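Local coordinates for protein peroxide stress regulator PerR, FUR family (Streptococcus pyogenes, PDB 4LMY) that probably senses peroxide through a bound regulatory metal ion and controls transcription of stress genes as a dimeric, zinc-containing DNA-binding regulator of the FUR family, at residues Q8-Y13 against H97-V102; V102-C107 against G142-C147. All coordinates share one frame; numbering follows the deposited sequence.

Contact 1: Q8-Y13 against H97-V102. With ZN (zinc ion), chain E.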
ATOM      1  N   GLN B   8       7.815  -2.466 -16.932  1.00 30.03           N
ATOM      2  CA  GLN B   8       8.199  -3.554 -16.036  1.00 29.06           C
ATOM      3  C   GLN B   8       8.066  -3.106 -14.588  1.00 26.38           C
ATOM      4  O   GLN B   8       8.026  -1.909 -14.300  1.00 27.27           O
ATOM      5  CB  GLN B   8       9.630  -4.031 -16.307  1.00 36.71           C
ATOM      6  CG  GLN B   8      10.714  -3.124 -15.751  1.00 45.05           C
ATOM      7  CD  GLN B   8      12.113  -3.648 -16.029  1.00 49.51           C
ATOM      8  OE1 GLN B   8      12.955  -2.936 -16.575  1.00 45.33           O
ATOM      9  NE2 GLN B   8      12.365  -4.897 -15.652  1.00 47.00           N
ATOM     10  N   ALA B   9       7.990  -4.069 -13.678  1.00 24.68           N
ATOM     11  CA  ALA B   9       7.921  -3.762 -12.256  1.00 22.56           C
ATOM     12  C   ALA B   9       9.285  -3.309 -11.759  1.00 24.46           C
ATOM     13  O   ALA B   9      10.310  -3.880 -12.131  1.00 26.17           O
ATOM     14  CB  ALA B   9       7.450  -4.974 -11.477  1.00 25.91           C
ATOM     15  N   LEU B  10       9.285  -2.275 -10.925  1.00 24.59           N
ATOM     16  CA  LEU B  10      10.506  -1.736 -10.340  1.00 25.47           C
ATOM     17  C   LEU B  10      10.206  -1.275  -8.921  1.00 21.38           C
ATOM     18  O   LEU B  10       9.246  -0.539  -8.702  1.00 22.35           O
ATOM     19  CB  LEU B  10      11.000  -0.537 -11.154  1.00 27.43           C
ATOM     20  CG  LEU B  10      11.323  -0.715 -12.640  1.00 26.80           C
ATOM     21  CD1 LEU B  10      11.510   0.643 -13.309  1.00 27.27           C
ATOM     22  CD2 LEU B  10      12.558  -1.584 -12.828  1.00 28.13           C
ATOM     23  N   ASP B  11      11.012  -1.693  -7.949  1.00 19.80           N
ATOM     24  CA  ASP B  11      10.844  -1.149  -6.603  1.00 19.19           C
ATOM     25  C   ASP B  11      11.363   0.286  -6.557  1.00 22.91           C
ATOM     26  O   ASP B  11      11.799   0.817  -7.580  1.00 24.76           O
ATOM     27  CB  ASP B  11      11.486  -2.034  -5.521  1.00 21.43           C
ATOM     28  CG  ASP B  11      12.989  -2.203  -5.691  1.00 24.80           C
ATOM     29  OD1 ASP B  11      13.544  -3.110  -5.033  1.00 30.56           O
ATOM     30  OD2 ASP B  11      13.619  -1.454  -6.465  1.00 25.91           O
ATOM     31  N   ALA B  12      11.316   0.910  -5.383  1.00 20.71           N
ATOM     32  CA  ALA B  12      11.741   2.303  -5.252  1.00 21.59           C
ATOM     33  C   ALA B  12      13.181   2.511  -5.714  1.00 24.66           C
ATOM     34  O   ALA B  12      13.465   3.441  -6.466  1.00 21.84           O
ATOM     35  CB  ALA B  12      11.563   2.787  -3.820  1.00 21.56           C
ATOM     36  N   TYR B  13      14.076   1.631  -5.274  1.00 22.57           N
ATOM     37  CA  TYR B  13      15.495   1.718  -5.612  1.00 21.72           C
ATOM     38  C   TYR B  13      15.738   1.576  -7.109  1.00 24.32           C
ATOM     39  O   TYR B  13      16.363   2.440  -7.731  1.00 23.57           O
ATOM     40  CB  TYR B  13      16.290   0.667  -4.830  1.00 26.25           C
ATOM     41  CG  TYR B  13      17.757   0.582  -5.193  1.00 22.29           C
ATOM     42  CD1 TYR B  13      18.212  -0.366  -6.101  1.00 24.59           C
ATOM     43  CD2 TYR B  13      18.689   1.438  -4.620  1.00 22.91           C
ATOM     44  CE1 TYR B  13      19.549  -0.454  -6.437  1.00 25.46           C
ATOM     45  CE2 TYR B  13      20.032   1.356  -4.949  1.00 22.80           C
ATOM     46  CZ  TYR B  13      20.456   0.408  -5.856  1.00 26.57           C
ATOM     47  OH  TYR B  13      21.789   0.322  -6.189  1.00 27.62           O
ATOM     48  N   HIS B  97       8.503   7.092  -6.103  1.00 25.75           N
ATOM     49  CA  HIS B  97       7.500   6.083  -6.414  1.00 24.50           C
ATOM     50  C   HIS B  97       8.116   4.751  -6.833  1.00 25.93           C
ATOM     51  O   HIS B  97       9.335   4.611  -6.940  1.00 25.28           O
ATOM     52  CB  HIS B  97       6.626   6.586  -7.557  1.00 24.63           C
ATOM     53  CG  HIS B  97       7.371   6.746  -8.846  1.00 25.02           C
ATOM     54  ND1 HIS B  97       8.093   7.881  -9.152  1.00 24.99           N
ATOM     55  CD2 HIS B  97       7.522   5.908  -9.897  1.00 22.61           C
ATOM     56  CE1 HIS B  97       8.648   7.736 -10.341  1.00 21.32           C
ATOM     57  NE2 HIS B  97       8.321   6.549 -10.816  1.00 26.82           N
ATOM     58  N   GLN B  98       7.255   3.774  -7.084  1.00 25.21           N
ATOM     59  CA  GLN B  98       7.684   2.502  -7.641  1.00 23.06           C
ATOM     60  C   GLN B  98       6.654   2.056  -8.671  1.00 19.91           C
ATOM     61  O   GLN B  98       5.640   2.725  -8.879  1.00 22.81           O
ATOM     62  CB  GLN B  98       7.818   1.444  -6.545  1.00 23.34           C
ATOM     63  CG  GLN B  98       6.490   1.025  -5.954  1.00 24.92           C
ATOM     64  CD  GLN B  98       6.601  -0.194  -5.067  1.00 31.00           C
ATOM     65  OE1 GLN B  98       5.699  -0.480  -4.289  1.00 34.56           O
ATOM     66  NE2 GLN B  98       7.698  -0.929  -5.190  1.00 24.90           N
ATOM     67  N   HIS B  99       6.906   0.919  -9.301  1.00 21.07           N
ATOM     68  CA  HIS B  99       5.969   0.384 -10.278  1.00 21.84           C
ATOM     69  C   HIS B  99       5.651  -1.069  -9.971  1.00 21.17           C
ATOM     70  O   HIS B  99       6.550  -1.894  -9.824  1.00 24.25           O
ATOM     71  CB  HIS B  99       6.520   0.547 -11.693  1.00 22.05           C
ATOM     72  CG  HIS B  99       6.804   1.970 -12.054  1.00 22.78           C
ATOM     73  ND1 HIS B  99       5.922   2.748 -12.769  1.00 25.16           N
ATOM     74  CD2 HIS B  99       7.860   2.767 -11.762  1.00 25.24           C
ATOM     75  CE1 HIS B  99       6.429   3.959 -12.920  1.00 29.43           C
ATOM     76  NE2 HIS B  99       7.602   3.998 -12.315  1.00 22.13           N
ATOM     77  N   VAL B 100       4.357  -1.361  -9.878  1.00 18.70           N
ATOM     78  CA  VAL B 100       3.868  -2.652  -9.417  1.00 19.73           C
ATOM     79  C   VAL B 100       3.061  -3.343 -10.511  1.00 17.78           C
ATOM     80  O   VAL B 100       2.278  -2.705 -11.210  1.00 18.39           O
ATOM     81  CB  VAL B 100       2.970  -2.469  -8.170  1.00 19.79           C
ATOM     82  CG1 VAL B 100       2.444  -3.810  -7.656  1.00 19.99           C
ATOM     83  CG2 VAL B 100       3.727  -1.724  -7.078  1.00 25.25           C
ATOM     84  N   ASN B 101       3.252  -4.649 -10.660  1.00 20.58           N
ATOM     85  CA  ASN B 101       2.478  -5.415 -11.632  1.00 19.74           C
ATOM     86  C   ASN B 101       1.082  -5.770 -11.138  1.00 21.17           C
ATOM     87  O   ASN B 101       0.873  -6.009  -9.949  1.00 20.74           O
ATOM     88  CB  ASN B 101       3.207  -6.702 -12.009  1.00 20.07           C
ATOM     89  CG  ASN B 101       4.346  -6.464 -12.973  1.00 24.65           C
ATOM     90  OD1 ASN B 101       4.355  -5.478 -13.710  1.00 27.65           O
ATOM     91  ND2 ASN B 101       5.308  -7.376 -12.986  1.00 25.09           N
ATOM     92  N   VAL B 102       0.127  -5.798 -12.058  1.00 19.84           N
ATOM     93  CA  VAL B 102      -1.159  -6.420 -11.783  1.00 19.03           C
ATOM     94  C   VAL B 102      -1.342  -7.556 -12.785  1.00 18.52           C
ATOM     95  O   VAL B 102      -1.221  -7.359 -13.995  1.00 24.15           O
ATOM     96  CB  VAL B 102      -2.338  -5.409 -11.808  1.00 24.38           C
ATOM     97  CG1 VAL B 102      -2.437  -4.696 -13.146  1.00 31.56           C
ATOM     98  CG2 VAL B 102      -3.644  -6.111 -11.467  1.00 21.75           C
TER
HETATM   99 ZN    ZN E 201       9.078   5.525 -12.606  1.00 27.31          ZN
HETATM  100  O   HOH W   1       7.982  -6.919 -14.541  1.00 32.03           O
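Leu10 and His99 form a single antiparallel hydrogen-bonded bridge, by which the loop leading into helix 12-22 lies along the start of strand 98-104 in the FUR fold. His99 N gives Leu10 O a bond of 2.8 Å that is almost straight (177° at the hydrogen) and lies in the carbonyl plane. The return bond, Leu10 N to His99 O at 3.0 Å, comes in somewhat out of the plane of the His99 carbonyl. The imidazole of His99 stands beside its own backbone N (chi1 -59°), and Leu10 CD1 comes obliquely to its CD2 at 4.5 Å. His97, just before the strand, carries a second imidazole, and both rings present NE2 to one zinc ion: His97 NE2 at 2.2 Å, His99 NE2 at 2.1 Å, with His99 NE2 lying in the plane of the His97 ring at its edge. His4, His6 and His19 of the same chain also bind this zinc, so residues before and after segment 8-13 share a metal with the strand and the residue leading into it. The backbone at Leu10 and Ala12 packs against CB of Gln98, while the Asp11 carboxylate serves as N-cap of helix 12-22, OD2 accepting from Glu14 N. At the other end the Asn101 amide swings toward the loop, placing ND2 3.6 Å from Ala9 CB, and a single water accepts from both Ala9 N at 3.0 Å and Asn101 ND2.

Contact 2: V102-C107 against G142-C147. With ZN (zinc ion), chain F.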
ATOM      1  N   VAL B 102       0.127  -5.798 -12.058  1.00 19.84           N
ATOM      2  CA  VAL B 102      -1.159  -6.420 -11.783  1.00 19.03           C
ATOM      3  C   VAL B 102      -1.342  -7.556 -12.785  1.00 18.52           C
ATOM      4  O   VAL B 102      -1.221  -7.359 -13.995  1.00 24.15           O
ATOM      5  CB  VAL B 102      -2.338  -5.409 -11.808  1.00 24.38           C
ATOM      6  CG1 VAL B 102      -2.437  -4.696 -13.146  1.00 31.56           C
ATOM      7  CG2 VAL B 102      -3.644  -6.111 -11.467  1.00 21.75           C
ATOM      8  N   VAL B 103      -1.592  -8.755 -12.273  1.00 20.96           N
ATOM      9  CA  VAL B 103      -1.646  -9.945 -13.112  1.00 19.57           C
ATOM     10  C   VAL B 103      -3.071 -10.468 -13.218  1.00 21.96           C
ATOM     11  O   VAL B 103      -3.772 -10.569 -12.213  1.00 19.58           O
ATOM     12  CB  VAL B 103      -0.747 -11.066 -12.541  1.00 22.79           C
ATOM     13  CG1 VAL B 103      -0.746 -12.268 -13.466  1.00 21.74           C
ATOM     14  CG2 VAL B 103       0.673 -10.549 -12.319  1.00 25.27           C
ATOM     15  N   CYS B 104      -3.505 -10.795 -14.433  1.00 18.65           N
ATOM     16  CA  CYS B 104      -4.851 -11.319 -14.620  1.00 19.20           C
ATOM     17  C   CYS B 104      -4.936 -12.763 -14.150  1.00 20.31           C
ATOM     18  O   CYS B 104      -4.180 -13.619 -14.608  1.00 22.56           O
ATOM     19  CB  CYS B 104      -5.307 -11.215 -16.078  1.00 22.30           C
ATOM     20  SG  CYS B 104      -7.019 -11.781 -16.330  1.00 22.53           S
ATOM     21  N   GLU B 105      -5.863 -13.020 -13.233  1.00 20.81           N
ATOM     22  CA  GLU B 105      -6.051 -14.349 -12.667  1.00 24.69           C
ATOM     23  C   GLU B 105      -6.471 -15.359 -13.729  1.00 25.01           C
ATOM     24  O   GLU B 105      -6.184 -16.549 -13.610  1.00 28.75           O
ATOM     25  CB  GLU B 105      -7.113 -14.303 -11.568  1.00 26.59           C
ATOM     26  CG  GLU B 105      -6.855 -13.275 -10.483  1.00 27.27           C
ATOM     27  CD  GLU B 105      -6.392 -13.901  -9.186  1.00 33.18           C
ATOM     28  OE1 GLU B 105      -6.794 -13.402  -8.114  1.00 33.56           O
ATOM     29  OE2 GLU B 105      -5.627 -14.885  -9.237  1.00 35.88           O
ATOM     30  N   ILE B 106      -7.148 -14.877 -14.766  1.00 21.88           N
ATOM     31  CA  ILE B 106      -7.699 -15.752 -15.799  1.00 25.73           C
ATOM     32  C   ILE B 106      -6.746 -16.034 -16.965  1.00 28.78           C
ATOM     33  O   ILE B 106      -6.553 -17.190 -17.344  1.00 31.86           O
ATOM     34  CB  ILE B 106      -9.032 -15.195 -16.347  1.00 25.66           C
ATOM     35  CG1 ILE B 106     -10.059 -15.082 -15.214  1.00 23.58           C
ATOM     36  CG2 ILE B 106      -9.555 -16.067 -17.473  1.00 29.47           C
ATOM     37  CD1 ILE B 106     -11.404 -14.530 -15.647  1.00 21.94           C
ATOM     38  N   CYS B 107      -6.152 -14.987 -17.534  1.00 23.53           N
ATOM     39  CA  CYS B 107      -5.334 -15.154 -18.736  1.00 22.96           C
ATOM     40  C   CYS B 107      -3.842 -14.935 -18.503  1.00 26.44           C
ATOM     41  O   CYS B 107      -3.022 -15.285 -19.351  1.00 26.80           O
ATOM     42  CB  CYS B 107      -5.828 -14.244 -19.866  1.00 25.61           C
ATOM     43  SG  CYS B 107      -5.421 -12.495 -19.653  1.00 25.96           S
ATOM     44  N   GLY B 142      -5.965  -9.484 -10.471  1.00 18.51           N
ATOM     45  CA  GLY B 142      -7.265  -8.993 -10.870  1.00 20.34           C
ATOM     46  C   GLY B 142      -7.744  -9.605 -12.165  1.00 18.40           C
ATOM     47  O   GLY B 142      -7.171 -10.574 -12.650  1.00 21.02           O
ATOM     48  N   ILE B 143      -8.811  -9.040 -12.711  1.00 19.46           N
ATOM     49  CA  ILE B 143      -9.334  -9.479 -13.994  1.00 18.75           C
ATOM     50  C   ILE B 143      -9.115  -8.358 -15.001  1.00 20.21           C
ATOM     51  O   ILE B 143      -9.582  -7.237 -14.800  1.00 20.66           O
ATOM     52  CB  ILE B 143     -10.835  -9.803 -13.901  1.00 20.55           C
ATOM     53  CG1 ILE B 143     -11.118 -10.707 -12.697  1.00 21.54           C
ATOM     54  CG2 ILE B 143     -11.327 -10.450 -15.191  1.00 25.17           C
ATOM     55  CD1 ILE B 143     -10.434 -12.052 -12.770  1.00 27.71           C
ATOM     56  N   CYS B 144      -8.394  -8.658 -16.075  1.00 22.24           N
ATOM     57  CA  CYS B 144      -8.118  -7.665 -17.112  1.00 21.60           C
ATOM     58  C   CYS B 144      -9.407  -7.278 -17.847  1.00 23.42           C
ATOM     59  O   CYS B 144     -10.367  -8.049 -17.855  1.00 21.75           O
ATOM     60  CB  CYS B 144      -7.052  -8.187 -18.090  1.00 19.62           C
ATOM     61  SG  CYS B 144      -7.626  -9.450 -19.274  1.00 23.42           S
ATOM     62  N   PRO B 145      -9.444  -6.068 -18.435  1.00 23.19           N
ATOM     63  CA  PRO B 145     -10.632  -5.601 -19.162  1.00 22.92           C
ATOM     64  C   PRO B 145     -11.156  -6.610 -20.191  1.00 23.59           C
ATOM     65  O   PRO B 145     -12.368  -6.790 -20.300  1.00 23.79           O
ATOM     66  CB  PRO B 145     -10.132  -4.330 -19.852  1.00 23.70           C
ATOM     67  CG  PRO B 145      -9.102  -3.795 -18.905  1.00 24.04           C
ATOM     68  CD  PRO B 145      -8.424  -5.008 -18.316  1.00 24.05           C
ATOM     69  N   ASP B 146     -10.259  -7.272 -20.915  1.00 26.21           N
ATOM     70  CA  ASP B 146     -10.674  -8.234 -21.932  1.00 25.48           C
ATOM     71  C   ASP B 146     -11.367  -9.452 -21.325  1.00 26.07           C
ATOM     72  O   ASP B 146     -12.342  -9.959 -21.880  1.00 28.71           O
ATOM     73  CB  ASP B 146      -9.491  -8.665 -22.804  1.00 29.89           C
ATOM     74  CG  ASP B 146      -9.104  -7.609 -23.823  1.00 37.42           C
ATOM     75  OD1 ASP B 146      -9.924  -6.705 -24.086  1.00 38.91           O
ATOM     76  OD2 ASP B 146      -7.983  -7.687 -24.368  1.00 35.30           O
ATOM     77  N   CYS B 147     -10.870  -9.915 -20.183  1.00 23.53           N
ATOM     78  CA  CYS B 147     -11.461 -11.072 -19.519  1.00 26.27           C
ATOM     79  C   CYS B 147     -12.781 -10.726 -18.838  1.00 24.99           C
ATOM     80  O   CYS B 147     -13.643 -11.586 -18.673  1.00 27.46           O
ATOM     81  CB  CYS B 147     -10.485 -11.692 -18.515  1.00 22.72           C
ATOM     82  SG  CYS B 147      -9.237 -12.764 -19.271  1.00 25.54           S
TER
HETATM   83 ZN    ZN F 202      -7.291 -11.581 -18.587  1.00 23.66          ZN
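Backbone bonds come first: Gly142 N donates to Val103 O at 3.0 Å and Glu105 N to Gly142 O at 2.8 Å. This is parallel pairing of strands 98-104 and 140-143, with Gly142 set against Cys104, whose CA-H also points at Gly142 O. Metal bonds follow directly where the strands end. Cys104 and Cys107 from one segment and Cys144 and Cys147 from the other turn four sulfurs onto one zinc ion, Cys104 SG at 2.3 Å and Cys147 SG at 2.4 Å. Two CxxC pairs, one beginning at the last residue of strand 98-104 and the other just past strand 140-143, make up the Cys4 site that serves as the structural zinc in many FUR-family regulators. N-H...S bonds form a second shell. Cys104 SG, anti to its own backbone N (chi1 -177°), receives Cys144 N across the contact at 3.4 Å, almost straight (176° at the hydrogen), as well as Cys107 N and, weakly, Ile106 N. Such donors would be expected to spread the negative charge of the thiolates. Cys144 SG takes a weak capping bond from Cys147 N. Apolar contact lies to one side, where Ile106 crosses Ile143 at an angle, CG1 of Ile106 3.9 Å from CD1 of Ile143, while Ile106 CG2 rests 3.8 Å from Cys147 SG. Glu105 CG packs beside Gly142 O, and its OE1 is hydrogen-bonded to Thr134 OG1 and salt-bridged to Arg135 NE, both of the second subunit.

The two contacts follow one another along strand 98-104, meeting at Val102, with centres about 18 Å apart. Each is partly buried, yet contact 1 sits about 8 Å from the chain's centre, beside helix 12-22, whereas contact 2 lies about 26 Å out, where the second subunit continues the sheet. The strand takes an antiparallel partner from an N-terminal loop in the first and a parallel one, strand 140-143, in the second. Both pair backbones next to a zinc ion, but histidine nitrogens bind it in contact 1, completed by residues outside the segments, while in contact 2 four cysteine sulfurs complete the site unaided.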